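Local structure of TadZ (Pseudomonas aeruginosa, 4LDA) at residues A8-P13 with D17-S22; I54-G57 with S63-A66. The protein forms the N-terminal CheY-like receiver domain of a pilus assembly protein, whose full-length form is thought to bind and hydrolyse ATP. One frame throughout, in Å; residues are numbered along the deposited sequence.

Interaction 1: residues A8-P13 with D17-S22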
# COMPACT_ATOMS: atom_id res chain seq x y z
N ALA A 8 1.25 4.84 -3.85
CA ALA A 8 0.14 4.05 -4.34
C ALA A 8 0.33 3.55 -5.77
O ALA A 8 0.56 4.33 -6.70
CB ALA A 8 -1.14 4.86 -4.29
N LEU A 9 0.22 2.22 -5.93
CA LEU A 9 0.20 1.50 -7.19
C LEU A 9 -1.24 1.13 -7.43
O LEU A 9 -1.72 0.15 -6.86
CB LEU A 9 1.13 0.28 -7.18
CG LEU A 9 2.59 0.52 -6.95
CD1 LEU A 9 3.28 -0.78 -6.58
CD2 LEU A 9 3.22 1.13 -8.19
N THR A 10 -1.97 1.99 -8.12
CA THR A 10 -3.40 1.83 -8.37
C THR A 10 -3.61 1.29 -9.76
O THR A 10 -2.76 1.52 -10.64
CB THR A 10 -4.12 3.17 -8.16
OG1 THR A 10 -3.50 4.17 -8.98
CG2 THR A 10 -4.11 3.61 -6.70
N GLN A 11 -4.73 0.57 -9.99
CA GLN A 11 -4.95 0.06 -11.33
C GLN A 11 -6.06 0.91 -12.05
O GLN A 11 -6.28 0.70 -13.25
CB GLN A 11 -5.22 -1.45 -11.40
CG GLN A 11 -6.28 -2.04 -10.52
CD GLN A 11 -6.14 -3.56 -10.48
OE1 GLN A 11 -5.51 -4.20 -11.35
NE2 GLN A 11 -6.73 -4.18 -9.46
N HIS A 12 -6.62 1.93 -11.38
CA HIS A 12 -7.53 2.91 -12.00
C HIS A 12 -7.54 4.21 -11.14
O HIS A 12 -7.27 4.16 -9.94
CB HIS A 12 -8.94 2.36 -12.27
CG HIS A 12 -9.78 2.12 -11.07
ND1 HIS A 12 -10.64 3.10 -10.61
CD2 HIS A 12 -9.93 1.00 -10.33
CE1 HIS A 12 -11.26 2.56 -9.57
NE2 HIS A 12 -10.87 1.30 -9.37
N PRO A 13 -7.78 5.39 -11.78
CA PRO A 13 -7.68 6.69 -11.06
C PRO A 13 -8.63 6.86 -9.86
O PRO A 13 -8.30 7.62 -8.94
CB PRO A 13 -8.05 7.72 -12.13
CG PRO A 13 -7.76 7.06 -13.41
CD PRO A 13 -8.05 5.62 -13.22
N ASP A 17 -7.82 8.69 -6.08
CA ASP A 17 -8.65 9.76 -5.52
C ASP A 17 -9.19 9.36 -4.15
O ASP A 17 -9.13 10.16 -3.23
CB ASP A 17 -9.81 10.12 -6.47
CG ASP A 17 -9.37 10.82 -7.74
OD1 ASP A 17 -8.35 11.54 -7.71
OD2 ASP A 17 -10.09 10.70 -8.76
N TRP A 18 -9.69 8.10 -4.02
CA TRP A 18 -10.23 7.52 -2.79
C TRP A 18 -9.16 7.50 -1.69
O TRP A 18 -9.42 7.91 -0.56
CB TRP A 18 -10.77 6.11 -3.07
CG TRP A 18 -11.04 5.26 -1.85
CD1 TRP A 18 -12.05 5.41 -0.94
CD2 TRP A 18 -10.37 4.04 -1.49
NE1 TRP A 18 -12.00 4.40 -0.01
CE2 TRP A 18 -10.98 3.55 -0.33
CE3 TRP A 18 -9.25 3.35 -2.01
CZ2 TRP A 18 -10.55 2.36 0.30
CZ3 TRP A 18 -8.81 2.20 -1.37
CH2 TRP A 18 -9.47 1.70 -0.25
N LEU A 19 -7.93 7.10 -2.04
CA LEU A 19 -6.81 7.10 -1.11
C LEU A 19 -6.44 8.52 -0.68
O LEU A 19 -6.33 8.76 0.52
CB LEU A 19 -5.58 6.40 -1.71
CG LEU A 19 -5.62 4.89 -1.89
CD1 LEU A 19 -4.40 4.42 -2.62
CD2 LEU A 19 -5.76 4.16 -0.55
N GLN A 20 -6.25 9.45 -1.64
CA GLN A 20 -5.85 10.84 -1.40
C GLN A 20 -6.85 11.59 -0.53
O GLN A 20 -6.43 12.32 0.37
CB GLN A 20 -5.66 11.60 -2.72
CG GLN A 20 -4.34 11.26 -3.40
CD GLN A 20 -4.12 11.83 -4.78
OE1 GLN A 20 -5.06 12.15 -5.51
NE2 GLN A 20 -2.88 11.80 -5.24
N ASN A 21 -8.15 11.43 -0.81
CA ASN A 21 -9.22 12.11 -0.09
C ASN A 21 -9.39 11.57 1.31
O ASN A 21 -9.55 12.36 2.23
CB ASN A 21 -10.55 12.00 -0.85
CG ASN A 21 -10.61 12.80 -2.14
OD1 ASN A 21 -9.87 13.77 -2.36
ND2 ASN A 21 -11.53 12.44 -3.03
N SER A 22 -9.34 10.24 1.47
CA SER A 22 -9.48 9.58 2.77
C SER A 22 -8.32 9.88 3.70
O SER A 22 -8.54 10.06 4.91
CB SER A 22 -9.61 8.07 2.60
OG SER A 22 -10.68 7.72 1.74
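Between P13 and D17 the backbone makes one i to i+4 helical bond: D17 N donates to P13 O over 3.1 Å, with an N-H...O angle of 165° and a C=O...N angle of 160°, so it is nearly straight at both ends. The CA atoms of P13 and D17 lie 6.4 Å apart, while those of A8 and L19 stand 8.2 Å apart, wide enough for side chains to fill the gap. L19 fills it with one methyl. Its CG lies opposite the carbonyl carbon (chi1 -71°), and the chain extends from there to bring CD1 to 3.7 Å from A8 CB. T10 CG2 meets the same methyl tip to tip at 4.2 Å, a looser contact. L19 also packs on F53 of strand 51-55 and on L113 of helix 110-121, which places it in the apolar layer between sheet and helices. At the exposed end D17 OD2 lies 3.6 Å from P13 O, an approach of two acceptors that is plain proximity. The turn from strand 4-9 into helix 13-22 is the first half of a beta-alpha-beta unit in the CheY-like parallel fold.

Interaction 2: residues I54-G57 with S63-A66; sequences ISLG and SQGA
The amide of Q64 has the end of I54 over one of its faces: I54 CD1 stands about 3.4 Å above the amide plane, almost directly over the nitrogen NE2, and I54 CG1 approaches NE2 from that same side at 3.5 Å. Beside NE2 lies S55 O at 4.1 Å, too long for a hydrogen bond; that carbonyl instead accepts from N60 ND2. The amide can lie flat against the isoleucine because the glutamine chain bends back at its middle (chi2 -67°), turning the group toward the strand. I54 supplies the matching surface with an extended arm, CG1 anti to the backbone N (chi1 -170°). This is the step from strand 51-55 to helix 61-74 in a beta-alpha-beta unit of the receiver fold, where the third strand commonly ends near a phosphorylatable aspartate; here strand 51-55 ends around S55, whose OG bonds to E15 OE2. Nearer the backbone of Q64, its CB is touched by L56 CD2 at 3.5 Å and by I54 CD1 at 3.8 Å, so two methyls from residues on the same chain segment meet one methylene. On the strand side, I54 also packs on V80 and L56 on A82, both of strand 79-83.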
# COMPACT_ATOMS: atom_id res chain seq x y z
N ILE A 54 -0.99 -1.16 -2.85
CA ILE A 54 -0.88 -1.85 -4.14
C ILE A 54 -2.24 -2.49 -4.46
O ILE A 54 -2.80 -3.22 -3.66
CB ILE A 54 0.29 -2.87 -4.21
CG1 ILE A 54 0.51 -3.38 -5.68
CG2 ILE A 54 0.17 -3.99 -3.14
CD1 ILE A 54 1.74 -4.22 -5.91
N SER A 55 -2.79 -2.13 -5.62
CA SER A 55 -4.06 -2.63 -6.10
C SER A 55 -3.83 -3.98 -6.79
O SER A 55 -3.02 -4.09 -7.72
CB SER A 55 -4.73 -1.61 -7.02
OG SER A 55 -6.04 -2.03 -7.32
N LEU A 56 -4.51 -5.01 -6.28
CA LEU A 56 -4.43 -6.39 -6.75
C LEU A 56 -5.76 -6.92 -7.29
O LEU A 56 -6.83 -6.70 -6.71
CB LEU A 56 -3.96 -7.32 -5.61
CG LEU A 56 -2.57 -7.09 -5.04
CD1 LEU A 56 -2.29 -8.04 -3.91
CD2 LEU A 56 -1.50 -7.26 -6.10
N GLY A 57 -5.65 -7.69 -8.36
CA GLY A 57 -6.76 -8.37 -9.03
C GLY A 57 -6.26 -9.66 -9.63
O GLY A 57 -5.05 -9.90 -9.61
N SER A 63 2.40 -10.82 -11.48
CA SER A 63 3.46 -9.81 -11.60
C SER A 63 3.51 -8.86 -10.37
O SER A 63 4.60 -8.54 -9.91
CB SER A 63 3.29 -8.99 -12.87
OG SER A 63 2.04 -8.32 -12.95
N GLN A 64 2.34 -8.42 -9.85
CA GLN A 64 2.29 -7.51 -8.71
C GLN A 64 2.67 -8.23 -7.41
O GLN A 64 3.29 -7.61 -6.55
CB GLN A 64 0.91 -6.85 -8.55
CG GLN A 64 0.51 -5.89 -9.66
CD GLN A 64 1.36 -4.65 -9.71
OE1 GLN A 64 2.47 -4.66 -10.25
NE2 GLN A 64 0.81 -3.54 -9.19
N GLY A 65 2.32 -9.51 -7.29
CA GLY A 65 2.66 -10.35 -6.14
C GLY A 65 4.16 -10.51 -6.01
O GLY A 65 4.71 -10.37 -4.92
N ALA A 66 4.83 -10.71 -7.17
CA ALA A 66 6.29 -10.81 -7.28
C ALA A 66 6.96 -9.50 -6.87
O ALA A 66 8.02 -9.52 -6.25
CB ALA A 66 6.67 -11.17 -8.71

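How the interactions relate
From the N terminus, strand 4-9 runs to the C-terminal end of the sheet, and interaction 1 closes the short loop into helix 13-22. The chain then passes through strand 27-31 and helix 37-47 before strand 51-55, where interaction 2 closes a second strand-to-helix turn, into helix 61-74. The two loops follow in series, neither nested nor crossed, with centres about 15 Å apart. They meet through the sheet, since strands 4-9 and 51-55 are neighbours: L9 O and S55 N are 2.8 Å apart, a probable hydrogen bond. Beyond the strand ends Q11 NE2 reaches S55 OG weakly, at 3.1 Å, bringing the two loops together.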